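Long-range contacts in uncharacterized protein (Bacillus cereus, PDB 5F2H), which is of uncharacterised function but belongs to the alpha/beta-hydrolase superfamily and is probably a hydrolase related to carboxylesterases and phospholipases: residues H137-N142 against G173-D178; G210-L215 against P233-I238. All blocks are in the same frame, centred on the assembly; numbering follows the deposited sequence.

Overall arrangement
Both contacts lie in the alpha/beta-hydrolase domain and follow one another along the chain. Contact 1 opens in the loop after strand 131-136; the chain then runs through helix 143-150 and strands 158-164 and 168-170, and the loop closes where 173-178 returns to 137-142, just before helix 179-195. Contact 2 starts later, on helix 209-219, passes strand 227-231 and closes with 233-238, so the two neither nest nor cross. Their centres are about 13 Å apart, and they touch where Trp176 CB packs 3.7 Å from Val213 CG2. Contact 1 ties the loop after strand 131-136 to the segment holding strand 173-174, and contact 2 ties helix 209-219 to the loop after strand 227-231.

Contact 1 of 2, residues H137-N142 against G173-D178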
ATOM      1  N   HIS B 137     -18.768 -10.834 -13.330  1.00 52.56           N
ATOM      2  CA  HIS B 137     -19.967 -10.405 -14.011  1.00 52.11           C
ATOM      3  C   HIS B 137     -21.100 -11.416 -13.928  1.00 52.07           C
ATOM      4  O   HIS B 137     -20.871 -12.582 -13.626  1.00 60.85           O
ATOM      5  CB  HIS B 137     -19.655 -10.153 -15.485  1.00 53.12           C
ATOM      6  CG  HIS B 137     -19.306 -11.385 -16.268  1.00 54.61           C
ATOM      7  ND1 HIS B 137     -20.247 -12.129 -16.950  1.00 53.45           N
ATOM      8  CD2 HIS B 137     -18.111 -11.968 -16.526  1.00 53.95           C
ATOM      9  CE1 HIS B 137     -19.648 -13.110 -17.597  1.00 52.12           C
ATOM     10  NE2 HIS B 137     -18.354 -13.043 -17.345  1.00 51.60           N
ATOM     11  N   GLY B 138     -22.311 -10.952 -14.234  1.00 51.72           N
ATOM     12  CA  GLY B 138     -23.516 -11.768 -14.242  1.00 54.45           C
ATOM     13  C   GLY B 138     -23.748 -12.449 -15.584  1.00 54.80           C
ATOM     14  O   GLY B 138     -23.011 -12.249 -16.519  1.00 57.92           O
ATOM     15  N   ASP B 139     -24.761 -13.290 -15.697  1.00 59.69           N
ATOM     16  CA  ASP B 139     -24.988 -13.955 -16.983  1.00 60.63           C
ATOM     17  C   ASP B 139     -25.361 -12.929 -18.006  1.00 58.90           C
ATOM     18  O   ASP B 139     -25.951 -11.907 -17.656  1.00 59.54           O
ATOM     19  CB  ASP B 139     -26.058 -15.050 -16.890  1.00 63.50           C
ATOM     20  CG  ASP B 139     -25.566 -16.279 -16.129  1.00 66.19           C
ATOM     21  OD1 ASP B 139     -24.322 -16.453 -16.047  1.00 60.12           O
ATOM     22  OD2 ASP B 139     -26.416 -17.093 -15.664  1.00 70.97           O
ATOM     23  N   GLN B 140     -24.939 -13.177 -19.243  1.00 55.09           N
ATOM     24  CA  GLN B 140     -25.227 -12.302 -20.358  1.00 55.65           C
ATOM     25  C   GLN B 140     -24.573 -10.940 -20.261  1.00 56.03           C
ATOM     26  O   GLN B 140     -25.086  -9.941 -20.794  1.00 59.36           O
ATOM     27  CB  GLN B 140     -26.733 -12.159 -20.523  1.00 55.48           C
ATOM     28  CG  GLN B 140     -27.386 -13.482 -20.810  1.00 56.03           C
ATOM     29  CD  GLN B 140     -28.853 -13.325 -21.072  1.00 57.12           C
ATOM     30  OE1 GLN B 140     -29.336 -13.601 -22.169  1.00 60.18           O
ATOM     31  NE2 GLN B 140     -29.543 -12.751 -20.122  1.00 57.72           N
ATOM     32  N   GLU B 141     -23.428 -10.906 -19.595  1.00 52.54           N
ATOM     33  CA  GLU B 141     -22.694  -9.685 -19.426  1.00 51.94           C
ATOM     34  C   GLU B 141     -21.293  -9.861 -19.998  1.00 50.78           C
ATOM     35  O   GLU B 141     -21.068 -10.732 -20.818  1.00 47.32           O
ATOM     36  CB  GLU B 141     -22.656  -9.265 -17.947  1.00 51.10           C
ATOM     37  CG  GLU B 141     -24.002  -8.899 -17.354  1.00 52.31           C
ATOM     38  CD  GLU B 141     -23.890  -8.319 -15.943  1.00 56.29           C
ATOM     39  OE1 GLU B 141     -22.756  -8.078 -15.478  1.00 55.16           O
ATOM     40  OE2 GLU B 141     -24.942  -8.038 -15.307  1.00 64.11           O
ATOM     41  N   ASN B 142     -20.383  -8.977 -19.601  1.00 51.08           N
ATOM     42  CA  ASN B 142     -19.016  -9.008 -20.053  1.00 52.41           C
ATOM     43  C   ASN B 142     -18.246  -8.027 -19.216  1.00 52.76           C
ATOM     44  O   ASN B 142     -18.776  -7.491 -18.237  1.00 54.57           O
ATOM     45  CB  ASN B 142     -18.949  -8.683 -21.539  1.00 52.29           C
ATOM     46  CG  ASN B 142     -19.615  -7.382 -21.855  1.00 53.86           C
ATOM     47  OD1 ASN B 142     -19.466  -6.419 -21.114  1.00 55.81           O
ATOM     48  ND2 ASN B 142     -20.307  -7.320 -22.990  1.00 54.19           N
ATOM     49  N   GLY B 173     -22.001 -11.393 -25.205  1.00 64.78           N
ATOM     50  CA  GLY B 173     -22.784 -11.822 -24.025  1.00 63.07           C
ATOM     51  C   GLY B 173     -22.206 -13.146 -23.512  1.00 60.51           C
ATOM     52  O   GLY B 173     -22.150 -14.118 -24.246  1.00 63.76           O
ATOM     53  N   PHE B 174     -21.812 -13.198 -22.253  1.00 55.75           N
ATOM     54  CA  PHE B 174     -21.201 -14.382 -21.691  1.00 56.92           C
ATOM     55  C   PHE B 174     -21.930 -14.928 -20.433  1.00 56.62           C
ATOM     56  O   PHE B 174     -22.517 -14.149 -19.669  1.00 60.78           O
ATOM     57  CB  PHE B 174     -19.745 -14.023 -21.392  1.00 58.59           C
ATOM     58  CG  PHE B 174     -18.970 -13.544 -22.597  1.00 60.81           C
ATOM     59  CD1 PHE B 174     -18.319 -14.448 -23.426  1.00 65.18           C
ATOM     60  CD2 PHE B 174     -18.856 -12.191 -22.887  1.00 62.10           C
ATOM     61  CE1 PHE B 174     -17.595 -14.015 -24.529  1.00 65.20           C
ATOM     62  CE2 PHE B 174     -18.151 -11.749 -24.005  1.00 63.43           C
ATOM     63  CZ  PHE B 174     -17.510 -12.664 -24.815  1.00 64.60           C
ATOM     64  N   VAL B 175     -21.870 -16.246 -20.201  1.00 55.13           N
ATOM     65  CA  VAL B 175     -22.566 -16.871 -19.051  1.00 58.30           C
ATOM     66  C   VAL B 175     -21.784 -17.858 -18.226  1.00 60.97           C
ATOM     67  O   VAL B 175     -20.831 -18.471 -18.718  1.00 65.27           O
ATOM     68  CB  VAL B 175     -23.812 -17.668 -19.491  1.00 60.31           C
ATOM     69  CG1 VAL B 175     -24.839 -16.744 -20.134  1.00 65.55           C
ATOM     70  CG2 VAL B 175     -23.434 -18.781 -20.452  1.00 60.88           C
ATOM     71  N   TRP B 176     -22.255 -18.063 -16.986  1.00 61.79           N
ATOM     72  CA  TRP B 176     -21.634 -19.005 -16.035  1.00 63.90           C
ATOM     73  C   TRP B 176     -22.462 -20.293 -15.851  1.00 66.13           C
ATOM     74  O   TRP B 176     -22.490 -20.857 -14.763  1.00 64.86           O
ATOM     75  CB  TRP B 176     -21.432 -18.344 -14.674  1.00 62.04           C
ATOM     76  CG  TRP B 176     -20.584 -17.148 -14.727  1.00 64.68           C
ATOM     77  CD1 TRP B 176     -20.987 -15.836 -14.673  1.00 63.26           C
ATOM     78  CD2 TRP B 176     -19.178 -17.123 -14.935  1.00 68.17           C
ATOM     79  NE1 TRP B 176     -19.905 -15.004 -14.790  1.00 58.84           N
ATOM     80  CE2 TRP B 176     -18.782 -15.768 -14.970  1.00 61.86           C
ATOM     81  CE3 TRP B 176     -18.203 -18.119 -15.087  1.00 73.60           C
ATOM     82  CZ2 TRP B 176     -17.455 -15.382 -15.114  1.00 62.67           C
ATOM     83  CZ3 TRP B 176     -16.871 -17.724 -15.255  1.00 76.17           C
ATOM     84  CH2 TRP B 176     -16.516 -16.361 -15.259  1.00 67.26           C
ATOM     85  N   ASP B 177     -23.112 -20.758 -16.920  1.00 69.17           N
ATOM     86  CA  ASP B 177     -23.942 -21.970 -16.884  1.00 71.23           C
ATOM     87  C   ASP B 177     -23.228 -23.155 -16.263  1.00 71.85           C
ATOM     88  O   ASP B 177     -23.646 -23.670 -15.222  1.00 70.20           O
ATOM     89  CB  ASP B 177     -24.367 -22.374 -18.296  1.00 71.57           C
ATOM     90  CG  ASP B 177     -25.353 -21.433 -18.911  1.00 68.75           C
ATOM     91  OD1 ASP B 177     -25.954 -20.595 -18.187  1.00 65.99           O
ATOM     92  OD2 ASP B 177     -25.573 -21.601 -20.127  1.00 70.00           O
ATOM     93  N   ASP B 178     -22.142 -23.541 -16.937  1.00 71.45           N
ATOM     94  CA  ASP B 178     -21.280 -24.637 -16.569  1.00 73.12           C
ATOM     95  C   ASP B 178     -20.363 -24.120 -15.480  1.00 68.51           C
ATOM     96  O   ASP B 178     -19.279 -23.646 -15.762  1.00 71.78           O
ATOM     97  CB  ASP B 178     -20.489 -25.091 -17.813  1.00 76.48           C
ATOM     98  CG  ASP B 178     -19.674 -26.357 -17.581  1.00 82.60           C
ATOM     99  OD1 ASP B 178     -19.419 -26.731 -16.409  1.00 85.67           O
ATOM    100  OD2 ASP B 178     -19.290 -26.989 -18.593  1.00 85.25           O
TER
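A G1 beta bulge joins the loop that follows strand 131-136 of the alpha/beta-hydrolase sheet to the short strand 173-174: Gln140 and Glu141 both face Phe174, at the end of a type II turn from Gly138 to Glu141. Phe174 N donates to Glu141 O at 2.9 Å, while Phe174 O receives weak bonds from the amides of both bulge residues. The carbonyl of Glu141 also lies at the edge of the Phe174 ring, in its plane, and Asn142 CB lies near CD2. Asn142 itself caps helix 143-150 through OD1 to Ile145 N, and its ND2 reaches Asp172 O.

Beyond the bulge, side chains take over. Asp139 OD1 accepts the backbone N-H of Trp176 at 2.8 Å in an almost straight bond (171°), met on the syn side but well out of the carboxylate plane. The Asp139 side chain crosses that of Val175 at about a right angle, with CB 3.9 Å from Val175 CG1. A Tris molecule, probably from the crystallisation liquor, lies near the Asp139 side chain.

The His137 ring is inclined by 38° to the five-membered ring of Trp176, whose NE1 sits over one imidazole face, toward the rim. His137 ND1 donates to Gly138 O at 2.8 Å and NE2 makes a weak bond with Ser165 N, which together probably help to set the ring's rotation. The indole NE1 donates to His137 O at 2.9 Å, approaching from above the carbonyl plane with an N-H...O angle of 137°.

Contact 2 of 2, residues G210-L215 against P233-I238; sequences GARVAL and PWLPEI
Arg212, on the helix that follows the probable nucleophile elbow of this alpha/beta-hydrolase, runs alongside Trp234 in the loop after strand 227-231, the two side chains pointing the same way. Its guanidinium is inclined by 58° to the indole, so the planes do not stack. Trp234 CZ3 instead sits over one guanidinium face, toward the rim, 3.7 Å from Arg212 CZ. The alkyl part of the arginine passes the Trp234 carbonyl, with CB 3.3 Å from Trp234 O. CG stands opposite the main-chain nitrogen and the chain stays extended until chi3, where a turn to 64° brings the guanidinium beneath Trp234 CZ3 and beside Pro236, with Glu237 reached farther round.

Pro236 crosses the arginine chain at about a right angle: its CD lies 3.5 Å from Arg212 CD, and its CG approaches NH1. Glu237 comes obliquely, its carboxylate plane turned 50° from the guanidinium, and OE1 makes a long salt bridge of 3.7 Å to Arg212 NH1.

Apolar contacts continue along the helix. Ala211 CB meets Pro233 CB at 3.7 Å, whereas Leu215 and Leu235 cross at about a right angle and touch through their CD2 methyls at 4.1 Å. Phe273 of helix 267-279 packs on both leucines, and Trp241 on Arg212 and Leu215. A bound Tris molecule lies near Trp234.

No hydrogen bond links the two segments. The apolar contacts of Ala211 and Leu215 lie before and after the arginine in the chain, and contact between helix and loop is mostly van der Waals, to which the long salt bridge to Glu237 probably adds a modest electrostatic attraction.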
ATOM      1  N   GLY B 210     -22.439 -14.681 -11.234  1.00 52.00           N
ATOM      2  CA  GLY B 210     -21.039 -14.378 -11.065  1.00 53.07           C
ATOM      3  C   GLY B 210     -20.687 -14.722  -9.654  1.00 52.76           C
ATOM      4  O   GLY B 210     -19.719 -15.413  -9.393  1.00 55.93           O
ATOM      5  N   ALA B 211     -21.516 -14.262  -8.735  1.00 52.98           N
ATOM      6  CA  ALA B 211     -21.274 -14.528  -7.329  1.00 54.56           C
ATOM      7  C   ALA B 211     -21.312 -16.049  -7.058  1.00 56.12           C
ATOM      8  O   ALA B 211     -20.591 -16.520  -6.185  1.00 57.70           O
ATOM      9  CB  ALA B 211     -22.266 -13.764  -6.457  1.00 51.49           C
ATOM     10  N   ARG B 212     -22.099 -16.802  -7.838  1.00 54.61           N
ATOM     11  CA  ARG B 212     -22.207 -18.253  -7.666  1.00 56.79           C
ATOM     12  C   ARG B 212     -20.866 -18.946  -7.857  1.00 56.86           C
ATOM     13  O   ARG B 212     -20.400 -19.656  -6.948  1.00 56.93           O
ATOM     14  CB  ARG B 212     -23.242 -18.892  -8.614  1.00 58.33           C
ATOM     15  CG  ARG B 212     -23.464 -20.363  -8.229  1.00 62.96           C
ATOM     16  CD  ARG B 212     -24.605 -21.239  -8.783  1.00 65.52           C
ATOM     17  NE  ARG B 212     -24.631 -21.540 -10.200  1.00 69.09           N
ATOM     18  CZ  ARG B 212     -25.282 -22.581 -10.736  1.00 78.40           C
ATOM     19  NH1 ARG B 212     -25.820 -23.556  -9.984  1.00 80.84           N
ATOM     20  NH2 ARG B 212     -25.251 -22.745 -12.052  1.00 86.41           N
ATOM     21  N   VAL B 213     -20.241 -18.718  -9.016  1.00 53.72           N
ATOM     22  CA  VAL B 213     -18.943 -19.328  -9.316  1.00 52.56           C
ATOM     23  C   VAL B 213     -17.921 -18.875  -8.280  1.00 53.85           C
ATOM     24  O   VAL B 213     -17.055 -19.648  -7.843  1.00 52.70           O
ATOM     25  CB  VAL B 213     -18.448 -18.962 -10.710  1.00 51.60           C
ATOM     26  CG1 VAL B 213     -17.077 -19.545 -10.962  1.00 51.83           C
ATOM     27  CG2 VAL B 213     -19.405 -19.454 -11.772  1.00 53.70           C
ATOM     28  N   ALA B 214     -18.019 -17.608  -7.884  1.00 53.79           N
ATOM     29  CA  ALA B 214     -17.104 -17.072  -6.894  1.00 56.06           C
ATOM     30  C   ALA B 214     -17.193 -17.905  -5.618  1.00 62.22           C
ATOM     31  O   ALA B 214     -16.175 -18.289  -5.050  1.00 70.25           O
ATOM     32  CB  ALA B 214     -17.448 -15.633  -6.575  1.00 55.36           C
ATOM     33  N   LEU B 215     -18.412 -18.185  -5.164  1.00 61.61           N
ATOM     34  CA  LEU B 215     -18.586 -18.942  -3.948  1.00 64.74           C
ATOM     35  C   LEU B 215     -18.181 -20.425  -4.148  1.00 67.10           C
ATOM     36  O   LEU B 215     -17.573 -21.026  -3.271  1.00 65.02           O
ATOM     37  CB  LEU B 215     -20.029 -18.840  -3.444  1.00 64.96           C
ATOM     38  CG  LEU B 215     -20.291 -19.485  -2.068  1.00 65.87           C
ATOM     39  CD1 LEU B 215     -19.487 -18.773  -0.995  1.00 65.17           C
ATOM     40  CD2 LEU B 215     -21.760 -19.450  -1.693  1.00 66.04           C
ATOM     41  N   PRO B 233     -26.586 -12.310  -5.269  1.00 56.08           N
ATOM     42  CA  PRO B 233     -26.079 -13.630  -5.653  1.00 57.61           C
ATOM     43  C   PRO B 233     -27.166 -14.651  -5.966  1.00 60.53           C
ATOM     44  O   PRO B 233     -28.236 -14.645  -5.335  1.00 60.29           O
ATOM     45  CB  PRO B 233     -25.317 -14.089  -4.414  1.00 57.68           C
ATOM     46  CG  PRO B 233     -25.974 -13.368  -3.291  1.00 59.14           C
ATOM     47  CD  PRO B 233     -26.394 -12.036  -3.834  1.00 58.86           C
ATOM     48  N   TRP B 234     -26.893 -15.498  -6.954  1.00 60.88           N
ATOM     49  CA  TRP B 234     -27.817 -16.526  -7.373  1.00 64.22           C
ATOM     50  C   TRP B 234     -27.215 -17.827  -6.890  1.00 66.86           C
ATOM     51  O   TRP B 234     -26.220 -18.306  -7.439  1.00 68.41           O
ATOM     52  CB  TRP B 234     -28.016 -16.493  -8.877  1.00 65.63           C
ATOM     53  CG  TRP B 234     -28.975 -17.500  -9.332  1.00 68.31           C
ATOM     54  CD1 TRP B 234     -30.320 -17.534  -9.045  1.00 72.38           C
ATOM     55  CD2 TRP B 234     -28.741 -18.530 -10.285  1.00 68.21           C
ATOM     56  NE1 TRP B 234     -30.916 -18.598  -9.686  1.00 77.12           N
ATOM     57  CE2 TRP B 234     -29.972 -19.222 -10.465  1.00 74.01           C
ATOM     58  CE3 TRP B 234     -27.611 -18.968 -10.975  1.00 66.19           C
ATOM     59  CZ2 TRP B 234     -30.100 -20.325 -11.315  1.00 71.51           C
ATOM     60  CZ3 TRP B 234     -27.739 -20.076 -11.828  1.00 70.24           C
ATOM     61  CH2 TRP B 234     -28.979 -20.734 -11.990  1.00 71.25           C
ATOM     62  N   LEU B 235     -27.841 -18.392  -5.857  1.00 65.83           N
ATOM     63  CA  LEU B 235     -27.372 -19.600  -5.224  1.00 67.15           C
ATOM     64  C   LEU B 235     -28.499 -20.604  -5.105  1.00 71.95           C
ATOM     65  O   LEU B 235     -29.065 -20.763  -4.018  1.00 73.33           O
ATOM     66  CB  LEU B 235     -26.887 -19.198  -3.839  1.00 67.14           C
ATOM     67  CG  LEU B 235     -25.833 -18.089  -3.939  1.00 63.06           C
ATOM     68  CD1 LEU B 235     -25.589 -17.355  -2.622  1.00 62.78           C
ATOM     69  CD2 LEU B 235     -24.549 -18.650  -4.534  1.00 62.26           C
ATOM     70  N   PRO B 236     -28.766 -21.348  -6.199  1.00 74.01           N
ATOM     71  CA  PRO B 236     -29.842 -22.338  -6.289  1.00 77.39           C
ATOM     72  C   PRO B 236     -29.638 -23.687  -5.566  1.00 83.85           C
ATOM     73  O   PRO B 236     -30.612 -24.412  -5.347  1.00 88.17           O
ATOM     74  CB  PRO B 236     -29.950 -22.566  -7.797  1.00 75.71           C
ATOM     75  CG  PRO B 236     -28.560 -22.359  -8.304  1.00 73.17           C
ATOM     76  CD  PRO B 236     -27.832 -21.474  -7.333  1.00 70.00           C
ATOM     77  N   GLU B 237     -28.404 -24.030  -5.215  1.00 87.57           N
ATOM     78  CA  GLU B 237     -28.114 -25.296  -4.540  1.00 93.33           C
ATOM     79  C   GLU B 237     -27.529 -24.993  -3.182  1.00 94.27           C
ATOM     80  O   GLU B 237     -26.611 -25.676  -2.736  1.00 88.39           O
ATOM     81  CB  GLU B 237     -27.042 -26.048  -5.325  1.00 94.98           C
ATOM     82  CG  GLU B 237     -27.402 -26.366  -6.768  1.00101.02           C
ATOM     83  CD  GLU B 237     -26.170 -26.634  -7.632  1.00106.85           C
ATOM     84  OE1 GLU B 237     -25.116 -26.011  -7.372  1.00107.63           O
ATOM     85  OE2 GLU B 237     -26.269 -27.391  -8.624  1.00107.39           O
ATOM     86  N   ILE B 238     -28.040 -23.959  -2.525  1.00 99.42           N
ATOM     87  CA  ILE B 238     -27.498 -23.570  -1.228  1.00104.06           C
ATOM     88  C   ILE B 238     -27.576 -24.695  -0.196  1.00104.51           C
ATOM     89  O   ILE B 238     -26.692 -24.798   0.659  1.00105.73           O
ATOM     90  CB  ILE B 238     -28.137 -22.268  -0.686  1.00108.53           C
ATOM     91  CG1 ILE B 238     -27.317 -21.719   0.477  1.00105.45           C
ATOM     92  CG2 ILE B 238     -29.594 -22.493  -0.302  1.00117.37           C
ATOM     93  CD1 ILE B 238     -25.889 -21.413   0.090  1.00104.20           C
TER